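Local coordinates for putative epoxide hydrolase protein (Klebsiella pneumoniae subsp. pneumoniae, PDB 5BOV) that probably acts as an alpha/beta-hydrolase-fold enzyme on epoxide or ester substrates, although its true substrate is not established, at residues T213-R218 against G222-E227; H38-D43 against W156-Y161; T72-L75 against P80-G83; S86-D91 against F109-R114. One frame throughout, in Å; residues are numbered along the deposited sequence.

Interaction 1: residues T213-R218 against G222-E227; sequences TISNYR and GLEKGE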
loop_
_atom_site.group_PDB
_atom_site.type_symbol
_atom_site.label_atom_id
_atom_site.label_comp_id
_atom_site.label_asym_id
_atom_site.label_seq_id
_atom_site.Cartn_x
_atom_site.Cartn_y
_atom_site.Cartn_z
ATOM N N THR A 213 -5.880 7.276 8.757
ATOM C CA THR A 213 -5.115 8.222 7.987
ATOM C C THR A 213 -4.315 9.144 8.929
ATOM O O THR A 213 -3.084 9.347 8.763
ATOM C CB THR A 213 -6.022 9.063 7.119
ATOM O OG1 THR A 213 -6.657 8.217 6.144
ATOM C CG2 THR A 213 -5.261 10.155 6.348
ATOM N N ILE A 214 -5.004 9.750 9.884
ATOM C CA ILE A 214 -4.334 10.728 10.780
ATOM C C ILE A 214 -3.246 10.024 11.600
ATOM O O ILE A 214 -2.133 10.564 11.791
ATOM C CB ILE A 214 -5.380 11.382 11.699
ATOM C CG1 ILE A 214 -6.386 12.181 10.896
ATOM C CG2 ILE A 214 -4.754 12.240 12.790
ATOM C CD1 ILE A 214 -5.881 13.152 9.906
ATOM N N SER A 215 -3.573 8.838 12.100
ATOM C CA SER A 215 -2.612 8.043 12.836
ATOM C C SER A 215 -1.369 7.726 11.975
ATOM O O SER A 215 -0.224 7.830 12.446
ATOM C CB SER A 215 -3.209 6.752 13.367
ATOM O OG SER A 215 -2.230 5.926 14.001
ATOM N N ASN A 216 -1.579 7.240 10.757
ATOM C CA ASN A 216 -0.460 6.952 9.849
ATOM C C ASN A 216 0.521 8.126 9.747
ATOM O O ASN A 216 1.736 7.922 9.914
ATOM C CB ASN A 216 -0.983 6.542 8.458
ATOM C CG ASN A 216 0.128 6.302 7.474
ATOM O OD1 ASN A 216 0.599 5.180 7.304
ATOM N ND2 ASN A 216 0.546 7.356 6.777
ATOM N N TYR A 217 -0.024 9.326 9.484
ATOM C CA TYR A 217 0.816 10.505 9.264
ATOM C C TYR A 217 1.377 11.122 10.579
ATOM O O TYR A 217 2.549 11.528 10.601
ATOM C CB TYR A 217 0.129 11.518 8.341
ATOM C CG TYR A 217 0.037 10.956 6.979
ATOM C CD1 TYR A 217 1.177 10.751 6.194
ATOM C CD2 TYR A 217 -1.156 10.460 6.475
ATOM C CE1 TYR A 217 1.112 10.107 4.949
ATOM C CE2 TYR A 217 -1.211 9.889 5.213
ATOM C CZ TYR A 217 -0.074 9.698 4.473
ATOM O OH TYR A 217 -0.153 9.015 3.265
ATOM N N ARG A 218 0.626 11.005 11.675
ATOM C CA ARG A 218 1.174 11.426 12.949
ATOM C C ARG A 218 2.288 10.481 13.381
ATOM O O ARG A 218 3.352 10.940 13.880
ATOM C CB ARG A 218 0.111 11.581 14.002
ATOM C CG ARG A 218 -0.747 12.790 13.713
ATOM C CD ARG A 218 -1.863 12.931 14.728
ATOM N NE ARG A 218 -2.716 14.052 14.265
ATOM C CZ ARG A 218 -3.762 14.503 14.915
ATOM N NH1 ARG A 218 -4.108 13.927 16.075
ATOM N NH2 ARG A 218 -4.506 15.493 14.384
ATOM N N GLY A 222 6.598 11.247 14.103
ATOM C CA GLY A 222 7.042 11.066 15.465
ATOM C C GLY A 222 6.093 11.669 16.473
ATOM O O GLY A 222 6.500 11.900 17.600
ATOM N N LEU A 223 4.827 11.889 16.117
ATOM C CA LEU A 223 3.864 12.542 16.972
ATOM C C LEU A 223 2.896 11.616 17.667
ATOM O O LEU A 223 1.991 12.039 18.356
ATOM C CB LEU A 223 3.077 13.575 16.161
ATOM C CG LEU A 223 3.930 14.629 15.487
ATOM C CD1 LEU A 223 3.050 15.478 14.606
ATOM C CD2 LEU A 223 4.626 15.477 16.548
ATOM N N GLU A 224 3.112 10.323 17.521
ATOM C CA GLU A 224 2.252 9.322 18.127
ATOM C C GLU A 224 3.195 8.207 18.511
ATOM O O GLU A 224 4.085 7.866 17.752
ATOM C CB GLU A 224 1.239 8.812 17.088
ATOM C CG GLU A 224 -0.074 8.478 17.629
ATOM C CD GLU A 224 -1.043 8.239 16.505
ATOM O OE1 GLU A 224 -0.941 7.149 15.945
ATOM O OE2 GLU A 224 -1.806 9.183 16.170
ATOM N N LYS A 225 2.964 7.601 19.657
ATOM C CA LYS A 225 3.690 6.447 20.082
ATOM C C LYS A 225 2.955 5.253 19.563
ATOM O O LYS A 225 1.727 5.178 19.624
ATOM C CB LYS A 225 3.658 6.431 21.621
ATOM C CG LYS A 225 4.713 5.554 22.228
ATOM C CD LYS A 225 4.692 5.580 23.763
ATOM C CE LYS A 225 6.103 5.249 24.362
ATOM N NZ LYS A 225 6.065 4.519 25.679
ATOM N N GLY A 226 3.621 4.280 19.024
ATOM C CA GLY A 226 2.862 3.137 18.550
ATOM C C GLY A 226 2.436 2.265 19.711
ATOM O O GLY A 226 2.632 2.631 20.879
ATOM N N GLU A 227 1.859 1.119 19.397
ATOM C CA GLU A 227 1.469 0.139 20.418
ATOM C C GLU A 227 2.649 -0.715 20.798
ATOM O O GLU A 227 3.471 -1.110 19.978
ATOM C CB GLU A 227 0.329 -0.753 19.880
ATOM C CG GLU A 227 -0.963 -0.021 19.713
ATOM C CD GLU A 227 -2.016 -0.948 19.135
ATOM O OE1 GLU A 227 -2.647 -1.762 19.875
ATOM O OE2 GLU A 227 -2.230 -0.903 17.910
HETATM O O HOH W 1 -2.398 11.527 17.466
#

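Interaction 2: residues H38-D43 against W156-Y161; sequences HGWPYD and WWYQFY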
loop_
_atom_site.group_PDB
_atom_site.type_symbol
_atom_site.label_atom_id
_atom_site.label_comp_id
_atom_site.label_asym_id
_atom_site.label_seq_id
_atom_site.Cartn_x
_atom_site.Cartn_y
_atom_site.Cartn_z
ATOM N N HIS A 38 -3.032 -1.874 -1.933
ATOM C CA HIS A 38 -3.240 -0.489 -2.366
ATOM C C HIS A 38 -2.588 0.523 -1.420
ATOM O O HIS A 38 -2.087 0.155 -0.347
ATOM C CB HIS A 38 -4.740 -0.244 -2.488
ATOM C CG HIS A 38 -5.486 -0.231 -1.185
ATOM N ND1 HIS A 38 -5.473 0.862 -0.341
ATOM C CD2 HIS A 38 -6.179 -1.191 -0.531
ATOM C CE1 HIS A 38 -6.158 0.583 0.759
ATOM N NE2 HIS A 38 -6.638 -0.640 0.642
ATOM N N GLY A 39 -2.680 1.783 -1.841
ATOM C CA GLY A 39 -2.154 2.884 -1.107
ATOM C C GLY A 39 -3.217 3.864 -0.639
ATOM O O GLY A 39 -4.429 3.589 -0.734
ATOM N N TRP A 40 -2.730 5.010 -0.184
ATOM C CA TRP A 40 -3.612 6.097 0.382
ATOM C C TRP A 40 -3.671 7.262 -0.646
ATOM O O TRP A 40 -2.581 7.669 -1.141
ATOM C CB TRP A 40 -3.056 6.657 1.689
ATOM C CG TRP A 40 -3.897 7.742 2.220
ATOM C CD1 TRP A 40 -4.976 7.596 3.004
ATOM C CD2 TRP A 40 -3.740 9.144 2.017
ATOM N NE1 TRP A 40 -5.536 8.812 3.282
ATOM C CE2 TRP A 40 -4.793 9.786 2.684
ATOM C CE3 TRP A 40 -2.866 9.912 1.276
ATOM C CZ2 TRP A 40 -4.970 11.182 2.633
ATOM C CZ3 TRP A 40 -3.008 11.278 1.290
ATOM C CH2 TRP A 40 -4.085 11.906 1.931
ATOM N N PRO A 41 -4.843 7.853 -0.921
ATOM C CA PRO A 41 -6.160 7.406 -0.494
ATOM C C PRO A 41 -6.873 6.657 -1.614
ATOM O O PRO A 41 -7.673 7.202 -2.378
ATOM C CB PRO A 41 -6.850 8.756 -0.187
ATOM C CG PRO A 41 -6.172 9.747 -1.123
ATOM C CD PRO A 41 -4.898 9.134 -1.636
ATOM N N TYR A 42 -6.405 5.428 -1.820
ATOM C CA TYR A 42 -6.874 4.569 -2.920
ATOM C C TYR A 42 -7.507 3.341 -2.339
ATOM O O TYR A 42 -7.660 3.228 -1.091
ATOM C CB TYR A 42 -5.739 4.235 -3.863
ATOM C CG TYR A 42 -5.010 5.485 -4.363
ATOM C CD1 TYR A 42 -5.408 6.077 -5.525
ATOM C CD2 TYR A 42 -3.889 5.986 -3.738
ATOM C CE1 TYR A 42 -4.749 7.211 -6.034
ATOM C CE2 TYR A 42 -3.218 7.064 -4.216
ATOM C CZ TYR A 42 -3.638 7.680 -5.361
ATOM O OH TYR A 42 -2.940 8.766 -5.814
ATOM N N ASP A 43 -7.891 2.375 -3.165
ATOM C CA ASP A 43 -8.418 1.129 -2.604
ATOM C C ASP A 43 -8.196 -0.053 -3.556
ATOM O O ASP A 43 -7.392 0.072 -4.479
ATOM C CB ASP A 43 -9.896 1.244 -2.180
ATOM C CG ASP A 43 -10.855 1.165 -3.332
ATOM O OD1 ASP A 43 -10.443 1.294 -4.495
ATOM O OD2 ASP A 43 -12.069 1.108 -3.000
ATOM N N TRP A 156 4.752 17.200 0.448
ATOM C CA TRP A 156 4.211 16.399 1.581
ATOM C C TRP A 156 3.178 17.197 2.482
ATOM O O TRP A 156 2.901 16.787 3.609
ATOM C CB TRP A 156 5.326 15.966 2.514
ATOM C CG TRP A 156 6.108 14.834 2.099
ATOM C CD1 TRP A 156 7.437 14.841 1.652
ATOM C CD2 TRP A 156 5.744 13.492 2.272
ATOM N NE1 TRP A 156 7.858 13.538 1.468
ATOM C CE2 TRP A 156 6.815 12.698 1.782
ATOM C CE3 TRP A 156 4.555 12.865 2.700
ATOM C CZ2 TRP A 156 6.756 11.300 1.775
ATOM C CZ3 TRP A 156 4.487 11.469 2.693
ATOM C CH2 TRP A 156 5.593 10.706 2.239
ATOM N N TRP A 157 2.623 18.252 1.950
ATOM C CA TRP A 157 1.855 19.261 2.747
ATOM C C TRP A 157 0.800 18.608 3.666
ATOM O O TRP A 157 0.608 19.013 4.794
ATOM C CB TRP A 157 1.217 20.314 1.874
ATOM C CG TRP A 157 0.099 19.883 1.059
ATOM C CD1 TRP A 157 0.166 19.185 -0.101
ATOM C CD2 TRP A 157 -1.299 20.069 1.360
ATOM N NE1 TRP A 157 -1.108 18.932 -0.540
ATOM C CE2 TRP A 157 -2.021 19.422 0.355
ATOM C CE3 TRP A 157 -1.997 20.685 2.413
ATOM C CZ2 TRP A 157 -3.427 19.446 0.308
ATOM C CZ3 TRP A 157 -3.387 20.678 2.384
ATOM C CH2 TRP A 157 -4.076 20.047 1.333
ATOM N N TYR A 158 0.111 17.614 3.100
ATOM C CA TYR A 158 -1.000 17.014 3.770
ATOM C C TYR A 158 -0.618 16.308 5.058
ATOM O O TYR A 158 -1.414 16.250 5.965
ATOM C CB TYR A 158 -1.769 16.042 2.829
ATOM C CG TYR A 158 -0.863 15.022 2.173
ATOM C CD1 TYR A 158 -0.233 15.313 0.933
ATOM C CD2 TYR A 158 -0.610 13.819 2.785
ATOM C CE1 TYR A 158 0.636 14.389 0.347
ATOM C CE2 TYR A 158 0.244 12.922 2.228
ATOM C CZ TYR A 158 0.867 13.232 1.003
ATOM O OH TYR A 158 1.692 12.272 0.457
ATOM N N GLN A 159 0.606 15.796 5.176
ATOM C CA GLN A 159 0.948 15.083 6.373
ATOM C C GLN A 159 1.027 16.063 7.522
ATOM O O GLN A 159 0.671 15.762 8.663
ATOM C CB GLN A 159 2.242 14.281 6.222
ATOM C CG GLN A 159 3.566 14.997 6.296
ATOM C CD GLN A 159 4.760 14.018 6.162
ATOM O OE1 GLN A 159 4.600 12.788 6.264
ATOM N NE2 GLN A 159 5.893 14.538 5.898
ATOM N N PHE A 160 1.499 17.251 7.224
ATOM C CA PHE A 160 1.546 18.349 8.252
ATOM C C PHE A 160 0.156 18.893 8.573
ATOM O O PHE A 160 -0.161 19.098 9.788
ATOM C CB PHE A 160 2.476 19.474 7.881
ATOM C CG PHE A 160 3.823 18.980 7.415
ATOM C CD1 PHE A 160 4.721 18.441 8.323
ATOM C CD2 PHE A 160 4.181 19.086 6.090
ATOM C CE1 PHE A 160 5.938 17.921 7.904
ATOM C CE2 PHE A 160 5.385 18.554 5.661
ATOM C CZ PHE A 160 6.266 17.993 6.569
ATOM N N TYR A 161 -0.702 19.019 7.562
ATOM C CA TYR A 161 -2.109 19.306 7.831
ATOM C C TYR A 161 -2.726 18.308 8.830
ATOM O O TYR A 161 -3.342 18.646 9.844
ATOM C CB TYR A 161 -2.865 19.255 6.524
ATOM C CG TYR A 161 -4.317 19.689 6.573
ATOM C CD1 TYR A 161 -4.682 20.974 7.034
ATOM C CD2 TYR A 161 -5.321 18.915 6.097
ATOM C CE1 TYR A 161 -6.006 21.404 7.024
ATOM C CE2 TYR A 161 -6.643 19.334 6.069
ATOM C CZ TYR A 161 -7.007 20.593 6.506
ATOM O OH TYR A 161 -8.333 20.989 6.486
#

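Interaction 3: residues T72-L75 against P80-G83; sequences TRFL and PRNG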
loop_
_atom_site.group_PDB
_atom_site.type_symbol
_atom_site.label_atom_id
_atom_site.label_comp_id
_atom_site.label_asym_id
_atom_site.label_seq_id
_atom_site.Cartn_x
_atom_site.Cartn_y
_atom_site.Cartn_z
ATOM N N THR A 72 -13.010 -3.736 5.372
ATOM C CA THR A 72 -12.159 -4.166 6.412
ATOM C C THR A 72 -12.566 -3.451 7.714
ATOM O O THR A 72 -12.666 -2.233 7.711
ATOM C CB THR A 72 -10.697 -3.943 6.089
ATOM O OG1 THR A 72 -10.340 -4.956 5.112
ATOM C CG2 THR A 72 -9.800 -4.108 7.341
ATOM N N ARG A 73 -12.712 -4.191 8.815
ATOM C CA ARG A 73 -13.190 -3.571 10.071
ATOM C C ARG A 73 -12.400 -4.135 11.242
ATOM O O ARG A 73 -11.825 -5.230 11.147
ATOM C CB ARG A 73 -14.729 -3.779 10.267
ATOM C CG ARG A 73 -15.154 -5.206 10.371
ATOM C CD ARG A 73 -16.673 -5.338 10.548
ATOM N NE ARG A 73 -17.117 -6.722 10.831
ATOM C CZ ARG A 73 -16.775 -7.494 11.876
ATOM N NH1 ARG A 73 -15.987 -7.078 12.862
ATOM N NH2 ARG A 73 -17.267 -8.728 11.939
ATOM N N PHE A 74 -12.321 -3.365 12.298
ATOM C CA PHE A 74 -11.758 -3.884 13.557
ATOM C C PHE A 74 -12.815 -4.789 14.219
ATOM O O PHE A 74 -13.976 -4.434 14.330
ATOM C CB PHE A 74 -11.367 -2.737 14.480
ATOM C CG PHE A 74 -10.110 -2.041 14.039
ATOM C CD1 PHE A 74 -10.141 -1.036 13.090
ATOM C CD2 PHE A 74 -8.874 -2.416 14.557
ATOM C CE1 PHE A 74 -8.980 -0.410 12.689
ATOM C CE2 PHE A 74 -7.685 -1.785 14.129
ATOM C CZ PHE A 74 -7.732 -0.835 13.167
ATOM N N LEU A 75 -12.343 -5.889 14.786
ATOM C CA LEU A 75 -13.218 -6.816 15.506
ATOM C C LEU A 75 -13.751 -6.219 16.789
ATOM O O LEU A 75 -14.883 -6.540 17.205
ATOM C CB LEU A 75 -12.458 -8.101 15.790
ATOM C CG LEU A 75 -11.997 -8.846 14.545
ATOM C CD1 LEU A 75 -10.974 -9.883 14.912
ATOM C CD2 LEU A 75 -13.162 -9.483 13.791
ATOM N N PRO A 80 -7.067 0.138 19.260
ATOM C CA PRO A 80 -6.656 1.395 18.739
ATOM C C PRO A 80 -6.683 1.394 17.197
ATOM O O PRO A 80 -6.265 0.441 16.556
ATOM C CB PRO A 80 -5.200 1.538 19.239
ATOM C CG PRO A 80 -5.159 0.802 20.532
ATOM C CD PRO A 80 -6.099 -0.391 20.238
ATOM N N ARG A 81 -7.212 2.485 16.662
ATOM C CA ARG A 81 -7.244 2.711 15.188
ATOM C C ARG A 81 -5.845 3.233 14.771
ATOM O O ARG A 81 -5.597 4.414 14.557
ATOM C CB ARG A 81 -8.358 3.637 14.775
ATOM C CG ARG A 81 -9.672 2.907 14.504
ATOM C CD ARG A 81 -10.141 2.043 15.662
ATOM N NE ARG A 81 -11.452 1.537 15.328
ATOM C CZ ARG A 81 -12.045 0.509 15.906
ATOM N NH1 ARG A 81 -11.465 -0.133 16.882
ATOM N NH2 ARG A 81 -13.297 0.129 15.517
ATOM N N ASN A 82 -4.911 2.286 14.742
ATOM C CA ASN A 82 -3.476 2.569 14.658
ATOM C C ASN A 82 -2.996 2.391 13.226
ATOM O O ASN A 82 -3.102 1.283 12.662
ATOM C CB ASN A 82 -2.771 1.623 15.634
ATOM C CG ASN A 82 -1.242 1.747 15.623
ATOM O OD1 ASN A 82 -0.660 2.660 15.042
ATOM N ND2 ASN A 82 -0.615 0.804 16.266
ATOM N N GLY A 83 -2.434 3.487 12.666
ATOM C CA GLY A 83 -1.810 3.462 11.337
ATOM C C GLY A 83 -0.297 3.321 11.282
ATOM O O GLY A 83 0.314 3.534 10.213
HETATM O O HOH W 2 -14.667 -2.251 16.120
#

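Interaction 4: residues S86-D91 against F109-R114; sequences SAMAAD and FDWGAR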
loop_
_atom_site.group_PDB
_atom_site.type_symbol
_atom_site.label_atom_id
_atom_site.label_comp_id
_atom_site.label_asym_id
_atom_site.label_seq_id
_atom_site.Cartn_x
_atom_site.Cartn_y
_atom_site.Cartn_z
ATOM N N SER A 86 4.185 -1.171 10.923
ATOM C CA SER A 86 4.249 -2.581 11.134
ATOM C C SER A 86 2.883 -3.213 11.447
ATOM O O SER A 86 2.708 -4.432 11.307
ATOM C CB SER A 86 5.276 -2.970 12.203
ATOM O OG SER A 86 4.917 -2.371 13.466
ATOM N N ALA A 87 1.908 -2.403 11.860
ATOM C CA ALA A 87 0.561 -2.912 12.140
ATOM C C ALA A 87 -0.068 -3.435 10.852
ATOM O O ALA A 87 -0.675 -4.513 10.846
ATOM C CB ALA A 87 -0.299 -1.856 12.816
HETATM N N MSE A 88 0.114 -2.722 9.741
HETATM C CA MSE A 88 -0.416 -3.156 8.481
HETATM C C MSE A 88 0.308 -4.371 7.965
HETATM O O MSE A 88 -0.334 -5.258 7.390
HETATM C CB MSE A 88 -0.378 -2.030 7.444
HETATM C CG MSE A 88 -1.219 -0.852 7.974
HETATM SE SE MSE A 88 -1.266 0.544 6.614
HETATM C CE MSE A 88 -1.700 2.045 7.835
ATOM N N ALA A 89 1.634 -4.440 8.139
ATOM C CA ALA A 89 2.376 -5.630 7.772
ATOM C C ALA A 89 1.877 -6.853 8.556
ATOM O O ALA A 89 1.628 -7.932 7.976
ATOM C CB ALA A 89 3.860 -5.406 7.986
ATOM N N ALA A 90 1.681 -6.673 9.868
ATOM C CA ALA A 90 1.147 -7.767 10.693
ATOM C C ALA A 90 -0.218 -8.221 10.193
ATOM O O ALA A 90 -0.483 -9.436 10.155
ATOM C CB ALA A 90 1.070 -7.341 12.146
ATOM N N ASP A 91 -1.077 -7.262 9.754
ATOM C CA ASP A 91 -2.398 -7.572 9.247
ATOM C C ASP A 91 -2.263 -8.551 8.021
ATOM O O ASP A 91 -3.026 -9.519 7.863
ATOM C CB ASP A 91 -3.136 -6.361 8.719
ATOM C CG ASP A 91 -3.520 -5.320 9.776
ATOM O OD1 ASP A 91 -3.735 -5.735 10.967
ATOM O OD2 ASP A 91 -3.692 -4.155 9.364
ATOM N N PHE A 109 1.837 -0.211 -3.898
ATOM C CA PHE A 109 2.266 1.190 -4.032
ATOM C C PHE A 109 1.851 1.969 -2.781
ATOM O O PHE A 109 0.915 1.611 -2.106
ATOM C CB PHE A 109 1.728 1.857 -5.354
ATOM C CG PHE A 109 0.219 2.075 -5.336
ATOM C CD1 PHE A 109 -0.662 0.981 -5.526
ATOM C CD2 PHE A 109 -0.325 3.330 -5.067
ATOM C CE1 PHE A 109 -2.027 1.200 -5.478
ATOM C CE2 PHE A 109 -1.713 3.560 -5.054
ATOM C CZ PHE A 109 -2.555 2.482 -5.268
ATOM N N ASP A 110 2.618 3.025 -2.466
ATOM C CA ASP A 110 2.366 3.910 -1.347
ATOM C C ASP A 110 2.255 3.081 -0.066
ATOM O O ASP A 110 3.153 2.255 0.154
ATOM C CB ASP A 110 1.160 4.850 -1.673
ATOM C CG ASP A 110 0.926 5.827 -0.622
ATOM O OD1 ASP A 110 1.824 6.740 -0.377
ATOM O OD2 ASP A 110 -0.029 5.734 0.134
ATOM N N TRP A 111 1.229 3.210 0.766
ATOM C CA TRP A 111 1.167 2.389 2.004
ATOM C C TRP A 111 1.312 0.899 1.681
ATOM O O TRP A 111 1.838 0.143 2.484
ATOM C CB TRP A 111 -0.145 2.551 2.717
ATOM C CG TRP A 111 -0.445 3.901 3.329
ATOM C CD1 TRP A 111 0.206 5.056 3.168
ATOM C CD2 TRP A 111 -1.547 4.176 4.201
ATOM N NE1 TRP A 111 -0.446 6.084 3.874
ATOM C CE2 TRP A 111 -1.504 5.558 4.526
ATOM C CE3 TRP A 111 -2.586 3.406 4.709
ATOM C CZ2 TRP A 111 -2.487 6.169 5.345
ATOM C CZ3 TRP A 111 -3.516 3.993 5.572
ATOM C CH2 TRP A 111 -3.468 5.355 5.850
ATOM N N GLY A 112 0.757 0.455 0.548
ATOM C CA GLY A 112 0.859 -0.916 0.203
ATOM C C GLY A 112 2.279 -1.402 -0.130
ATOM O O GLY A 112 2.627 -2.543 0.128
ATOM N N ALA A 113 3.062 -0.532 -0.740
ATOM C CA ALA A 113 4.464 -0.813 -1.005
ATOM C C ALA A 113 5.226 -0.885 0.298
ATOM O O ALA A 113 6.039 -1.776 0.528
ATOM C CB ALA A 113 5.123 0.181 -1.926
ATOM N N ARG A 114 5.016 0.117 1.182
ATOM C CA ARG A 114 5.627 0.081 2.507
ATOM C C ARG A 114 5.290 -1.186 3.255
ATOM O O ARG A 114 6.164 -1.869 3.787
ATOM C CB ARG A 114 5.178 1.266 3.290
ATOM C CG ARG A 114 5.786 1.390 4.640
ATOM C CD ARG A 114 5.142 2.536 5.427
ATOM N NE ARG A 114 3.789 2.179 5.790
ATOM C CZ ARG A 114 2.825 3.016 6.129
ATOM N NH1 ARG A 114 3.007 4.324 6.115
ATOM N NH2 ARG A 114 1.645 2.514 6.534
#

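Interaction 1: residues T213-R218 against G222-E227
E224 reaches from the loop back to the flank of helix 209-220, where its carboxylate lies against S215 and R218. On S215 the hydroxyl stands anti to the backbone N (chi1 175°), directed at the carboxylate. OG of S215 donates to OE1 of E224 across a short 2.6 Å, using the syn lone pair, on the side of the other oxygen. S215 OG also accepts from the backbone N of G83, so one hydroxyl links helix, loop and the segment before helix 85-98. The second carboxylate oxygen, OE2 of E224, lies 3.8 Å from CB of R218. Beyond CB the extended arginine leads away, its guanidinium plane turned 71° from the carboxylate, and NH1 of R218 stays 5.3 Å from OE2 of E224. A water links the two groups, donating to OE2 and accepting at the guanidinium edge from NH1. The main polar anchor of R218 is elsewhere: NE binds the backbone O of F162. Next to these side chains the helix ends in a Schellman motif, with G222 at positive phi; L223 N bonds R218 O at 2.8 Å. R218 CB and L223 CB pack 4.2 Å apart. Opposite charges thus meet through solvent rather than by a direct salt bridge, and the carboxylate probably owes much of its fixed orientation to the short serine bond and the bridging water.

Interaction 2: residues H38-D43 against W156-Y161
W40 and Y158 meet where the alpha/beta hydrolase core borders the helical region that probably forms its cap: W40 belongs to an HGWP sequence after strand 32-37, consistent with the HGXP motif of epoxide hydrolases, and Y158 to helix 157-162. CZ3 of W40 lies 3.8 Å from CE2 of Y158. The planes are only 29° apart, yet the six-membered ring of W40 and the Y158 ring are slid apart, with centroids 5.3 Å from each other, so they barely overlap. Y158 gets there with CG between backbone N and carbonyl carbon (chi1 52°), and I182 of helix 175-186 packs beside it. The W40 indole is held by more than this touch. W111 stacks on it, Y217 meets it edge-to-face, and CB of P41 sits over one face; the peptide bond before P41 is cis, as known from HGXP loops. Further back, P41 O accepts from NE1 of W183, and the Y42 ring stacks on the same tryptophan. The turn itself is pinned at G39, whose O receives two N-H groups from opposite faces of its plane: Y42 N, and ND1 of H38 at 2.9 Å in a nearly straight bond (169°), with that oxygen in the plane of the imidazole.

Interaction 3: residues T72-L75 against P80-G83
With chi1 of F74 at -75°, CG anti to its own carbonyl carbon, the phenyl ring turns toward the 80-83 loop, while a bend at chi2 (55°) folds the R81 chain back over it. The two side chains then run past each other in opposite directions. CD of R81 sits over one ring face of F74, 4.2 Å from the centroid, a CH-pi contact. Beyond it the guanidinium slides off the ring centre and lies nearly parallel to the ring, 19° between planes, with NH1 of R81 3.5 Å from CB of F74. Polar partners fix it there. NE of R81 forms a salt bridge with D208, NH1 is taken up by the carbonyls of T79 and S76, and NH2 passes through a water, in the guanidinium plane, to F74 O. That water lies 2.8 Å from R81 NH2 and 2.9 Å from F74 O. Toward its far end the phenyl also meets backbone: CE2 of F74 is 3.6 Å from P80 O. I212 of helix 209-220 touches both F74 and R81, so the pair lies between the sheet core and the helical region. R81 is the centre of an inverse gamma turn, closed by a weak bond from N82 N to P80 O, within the connection that leads from strand 59-74 to helix 85-98 in the alpha/beta hydrolase fold.

Interaction 4: residues S86-D91 against F109-R114
A buried Met-aromatic contact joins helix 85-98 to the start of helix 111-122: M88, present as selenomethionine, brings its SE-CE end against both W111 and R114. Its CG stands anti to the carbonyl carbon and the chain runs out extended, bringing CE of M88 to 3.5 Å from CZ3 of W111. SE of M88 lies 4.7 Å from the centroid of the W111 six-membered ring and 53° off its normal, an oblique approach to the indole. On the arginine the same SE of M88 comes to the guanidinium edge, near its plane, 3.5 Å from NH2 of R114. A bend at chi3 (70°) turns that guanidinium back so that NH2 also lies over one face of the W111 ring, offset toward the rim. NH1 of R114 is hydrogen-bonded to OD1 of N216, and NE1 of W111 to OH of Y217, so helix 209-220, outside the two segments, holds both groups. W111 belongs to what is probably the nucleophile elbow of the alpha/beta hydrolase fold, the GxDxG turn between strand 104-108 and helix 111-122; R114 follows in the first turn of the helix. D110 has the strained positive phi expected at the apex of the elbow. OD2 of D110 accepts from W40 N and, more weakly, from its neighbour W111 N, which lies 2.9 Å from that oxygen.

Overall arrangement
Interaction 2 opens first, in the loop after strand 32-37, and closes only at helix 157-162, enclosing 112 residues. Two contacts nest inside it in series: interaction 3 closes the short connection after strand 59-74, and interaction 4 brings helix 85-98 against the turn that starts helix 111-122. Interaction 1 follows, closing the end of helix 209-220 onto the loop before helix 231-238. No loops cross. Helix 209-220 touches all the others: its S215 meets G83 of interaction 3, N216 and Y217 meet interaction 4, and T213 and Y217 meet interaction 2. The helical region between strands 127-133 and 247-252 is thereby tied to the loops of the core sheet.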